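Local coordinates for hypothetical protein (Nostoc punctiforme, PDB 2O62), which is of unknown function but folds into two antiparallel beta-sheet domains related to the calycins, consistent with a possible ligand-binding role, at residues A[247-252]-A[260-265]. Sequence-based numbering, arbitrary orientation.
Sequences QRMIRS and VSLTLV
Arg248 and Val265 exchange two backbone hydrogen bonds, the straighter from Val265 N to Arg248 O (2.8 Å); Ile250 with Thr263 repeats the pattern in this antiparallel hairpin. At the far end Val260 and Ser261 both face Ser252, a classic beta bulge: Ser252 O takes Val260 N at 2.9 Å and Ser261 N weakly, while Ser252 N gives a nearly straight bond to Ser261 O. The face of Met249, Leu262 and Leu264 is dry and apolar between these strands. Met249, modelled as selenomethionine, runs extended to SE, then bends (chi3 -63°), so that CE meets Leu264 CD1 at 4.0 Å while SE lies against Leu262 CD1. Beside this cluster the Gln247 amide crosses Leu264, its NE2 hydrogen-bonded to Thr266; a valine here would probably leave the Thr266 hydroxyl without that donor and Leu264 CD2 without the amide against it. The other face is more polar and partly open at Ile250. There Val265 CG1 lies 3.5 Å from Arg248 NH2, whose guanidinium is salt-bridged to Glu236 and Glu267, and a water joins Ile250 O to the hydroxyls of Ser252, Ser261 and Thr263. A glycerol, probably from the crystallisation liquor, is hydrogen-bonded to Ser252 OG. Strand 245-253 continues the C-terminal barrel from strand 233-242, and strand 259-269 closes it against strand 145-155, while Phe98 and Leu96 of strand 93-100, from the other sheet, pack against the Met249 face.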
ATOM      1  N   GLN A 247       9.078   3.505  -1.214  1.00 21.03           N
ATOM      2  CA  GLN A 247       8.522   2.320  -1.800  1.00 21.53           C
ATOM      3  C   GLN A 247       7.123   2.601  -2.272  1.00 20.11           C
ATOM      4  O   GLN A 247       6.414   3.405  -1.692  1.00 19.96           O
ATOM      5  CB  GLN A 247       8.526   1.113  -0.827  1.00 20.83           C
ATOM      6  CG  GLN A 247       9.899   0.529  -0.615  1.00 23.56           C
ATOM      7  CD  GLN A 247       9.897  -0.750   0.157  1.00 24.89           C
ATOM      8  OE1 GLN A 247       9.148  -0.912   1.096  1.00 25.49           O
ATOM      9  NE2 GLN A 247      10.710  -1.722  -0.294  1.00 28.35           N
ATOM     10  N   ARG A 248       6.734   1.917  -3.330  1.00 20.18           N
ATOM     11  CA  ARG A 248       5.340   1.926  -3.807  1.00 20.50           C
ATOM     12  C   ARG A 248       4.865   0.477  -3.960  1.00 20.81           C
ATOM     13  O   ARG A 248       5.630  -0.394  -4.385  1.00 23.84           O
ATOM     14  CB  ARG A 248       5.234   2.660  -5.121  1.00 20.96           C
ATOM     15  CG  ARG A 248       5.599   4.133  -4.988  1.00 23.03           C
ATOM     16  CD  ARG A 248       5.407   4.860  -6.287  1.00 24.59           C
ATOM     17  NE  ARG A 248       6.513   4.627  -7.250  1.00 28.92           N
ATOM     18  CZ  ARG A 248       6.386   3.988  -8.429  1.00 31.44           C
ATOM     19  NH1 ARG A 248       5.219   3.523  -8.849  1.00 30.88           N
ATOM     20  NH2 ARG A 248       7.427   3.842  -9.232  1.00 32.03           N
HETATM   21  N   MSE A 249       3.606   0.209  -3.621  1.00 20.92           N
HETATM   22  CA  MSE A 249       3.053  -1.121  -3.785  1.00 20.71           C
HETATM   23  C   MSE A 249       1.743  -1.047  -4.574  1.00 21.02           C
HETATM   24  O   MSE A 249       0.938  -0.178  -4.340  1.00 21.32           O
HETATM   25  CB  MSE A 249       2.869  -1.840  -2.442  1.00 20.94           C
HETATM   26  CG  MSE A 249       2.624  -3.271  -2.588  1.00 21.61           C
HETATM   27 SE   MSE A 249       2.132  -4.309  -0.980  0.75 23.81          SE
HETATM   28  CE  MSE A 249       3.679  -4.034  -0.039  1.00 25.07           C
ATOM     29  N   ILE A 250       1.574  -1.954  -5.530  1.00 21.14           N
ATOM     30  CA  ILE A 250       0.446  -1.983  -6.458  1.00 19.36           C
ATOM     31  C   ILE A 250      -0.149  -3.387  -6.486  1.00 18.65           C
ATOM     32  O   ILE A 250       0.546  -4.332  -6.850  1.00 19.20           O
ATOM     33  CB  ILE A 250       0.873  -1.621  -7.854  1.00 20.61           C
ATOM     34  CG1 ILE A 250       1.632  -0.281  -7.857  1.00 19.81           C
ATOM     35  CG2 ILE A 250      -0.343  -1.563  -8.764  1.00 21.39           C
ATOM     36  CD1 ILE A 250       3.109  -0.412  -7.941  1.00 24.34           C
ATOM     37  N   ARG A 251      -1.418  -3.508  -6.086  1.00 18.61           N
ATOM     38  CA  ARG A 251      -2.205  -4.749  -6.190  1.00 18.42           C
ATOM     39  C   ARG A 251      -3.059  -4.649  -7.455  1.00 18.58           C
ATOM     40  O   ARG A 251      -3.886  -3.749  -7.577  1.00 19.56           O
ATOM     41  CB  ARG A 251      -3.117  -4.912  -4.971  1.00 17.08           C
ATOM     42  CG  ARG A 251      -3.803  -6.270  -4.777  1.00 20.40           C
ATOM     43  CD  ARG A 251      -4.831  -6.134  -3.640  1.00 19.02           C
ATOM     44  NE  ARG A 251      -5.556  -7.396  -3.511  1.00 19.21           N
ATOM     45  CZ  ARG A 251      -5.116  -8.465  -2.875  1.00 19.52           C
ATOM     46  NH1 ARG A 251      -4.002  -8.453  -2.173  1.00 21.95           N
ATOM     47  NH2 ARG A 251      -5.871  -9.559  -2.889  1.00 17.57           N
ATOM     48  N   SER A 252      -2.824  -5.539  -8.400  1.00 18.05           N
ATOM     49  CA  SER A 252      -3.366  -5.404  -9.760  1.00 19.01           C
ATOM     50  C   SER A 252      -4.477  -6.394 -10.063  1.00 19.77           C
ATOM     51  O   SER A 252      -4.324  -7.583  -9.845  1.00 19.29           O
ATOM     52  CB  SER A 252      -2.244  -5.555 -10.772  1.00 18.67           C
ATOM     53  OG  SER A 252      -1.233  -4.565 -10.579  1.00 20.32           O
ATOM     54  N   VAL A 260      -4.604 -10.433 -10.111  1.00 19.88           N
ATOM     55  CA  VAL A 260      -3.598 -11.149 -10.889  1.00 19.87           C
ATOM     56  C   VAL A 260      -2.197 -11.073 -10.298  1.00 20.49           C
ATOM     57  O   VAL A 260      -1.435 -12.018 -10.445  1.00 21.02           O
ATOM     58  CB  VAL A 260      -3.587 -10.722 -12.391  1.00 20.72           C
ATOM     59  CG1 VAL A 260      -4.905 -11.129 -13.037  1.00 23.21           C
ATOM     60  CG2 VAL A 260      -3.385  -9.295 -12.551  1.00 22.42           C
ATOM     61  N   SER A 261      -1.847  -9.972  -9.643  1.00 19.93           N
ATOM     62  CA  SER A 261      -0.449  -9.788  -9.241  1.00 19.61           C
ATOM     63  C   SER A 261      -0.278  -8.683  -8.188  1.00 19.85           C
ATOM     64  O   SER A 261      -1.213  -7.899  -7.909  1.00 18.81           O
ATOM     65  CB  SER A 261       0.404  -9.523 -10.477  1.00 21.02           C
ATOM     66  OG  SER A 261       0.172  -8.210 -10.978  1.00 17.42           O
ATOM     67  N   LEU A 262       0.935  -8.618  -7.635  1.00 19.35           N
ATOM     68  CA  LEU A 262       1.322  -7.619  -6.664  1.00 18.46           C
ATOM     69  C   LEU A 262       2.722  -7.192  -6.968  1.00 19.16           C
ATOM     70  O   LEU A 262       3.596  -8.014  -7.238  1.00 18.11           O
ATOM     71  CB  LEU A 262       1.268  -8.210  -5.266  1.00 19.48           C
ATOM     72  CG  LEU A 262       1.496  -7.328  -4.083  1.00 19.45           C
ATOM     73  CD1 LEU A 262       0.331  -6.404  -3.965  1.00 22.24           C
ATOM     74  CD2 LEU A 262       1.615  -8.216  -2.793  1.00 18.94           C
ATOM     75  N   THR A 263       2.933  -5.885  -6.947  1.00 19.05           N
ATOM     76  CA  THR A 263       4.223  -5.280  -7.282  1.00 19.56           C
ATOM     77  C   THR A 263       4.750  -4.395  -6.155  1.00 19.57           C
ATOM     78  O   THR A 263       3.995  -3.615  -5.573  1.00 19.85           O
ATOM     79  CB  THR A 263       4.059  -4.391  -8.561  1.00 18.53           C
ATOM     80  OG1 THR A 263       3.630  -5.239  -9.651  1.00 18.77           O
ATOM     81  CG2 THR A 263       5.356  -3.722  -8.954  1.00 21.18           C
ATOM     82  N   LEU A 264       6.063  -4.506  -5.881  1.00 20.35           N
ATOM     83  CA  LEU A 264       6.743  -3.659  -4.912  1.00 20.73           C
ATOM     84  C   LEU A 264       7.916  -2.962  -5.577  1.00 21.29           C
ATOM     85  O   LEU A 264       8.815  -3.590  -6.117  1.00 20.03           O
ATOM     86  CB  LEU A 264       7.176  -4.485  -3.697  1.00 20.97           C
ATOM     87  CG  LEU A 264       7.840  -3.688  -2.559  1.00 22.71           C
ATOM     88  CD1 LEU A 264       6.934  -2.771  -1.923  1.00 23.76           C
ATOM     89  CD2 LEU A 264       8.355  -4.716  -1.512  1.00 23.78           C
ATOM     90  N   VAL A 265       7.817  -1.638  -5.608  1.00 20.82           N
ATOM     91  CA  VAL A 265       8.817  -0.744  -6.175  1.00 22.07           C
ATOM     92  C   VAL A 265       9.660  -0.166  -5.036  1.00 21.00           C
ATOM     93  O   VAL A 265       9.124   0.307  -4.048  1.00 20.97           O
ATOM     94  CB  VAL A 265       8.135   0.403  -6.857  1.00 21.55           C
ATOM     95  CG1 VAL A 265       9.136   1.328  -7.488  1.00 24.06           C
ATOM     96  CG2 VAL A 265       7.130  -0.115  -7.888  1.00 23.29           C
TER
HETATM   97  O   HOH W   1       1.010  -5.780  -9.647  1.00 12.66           O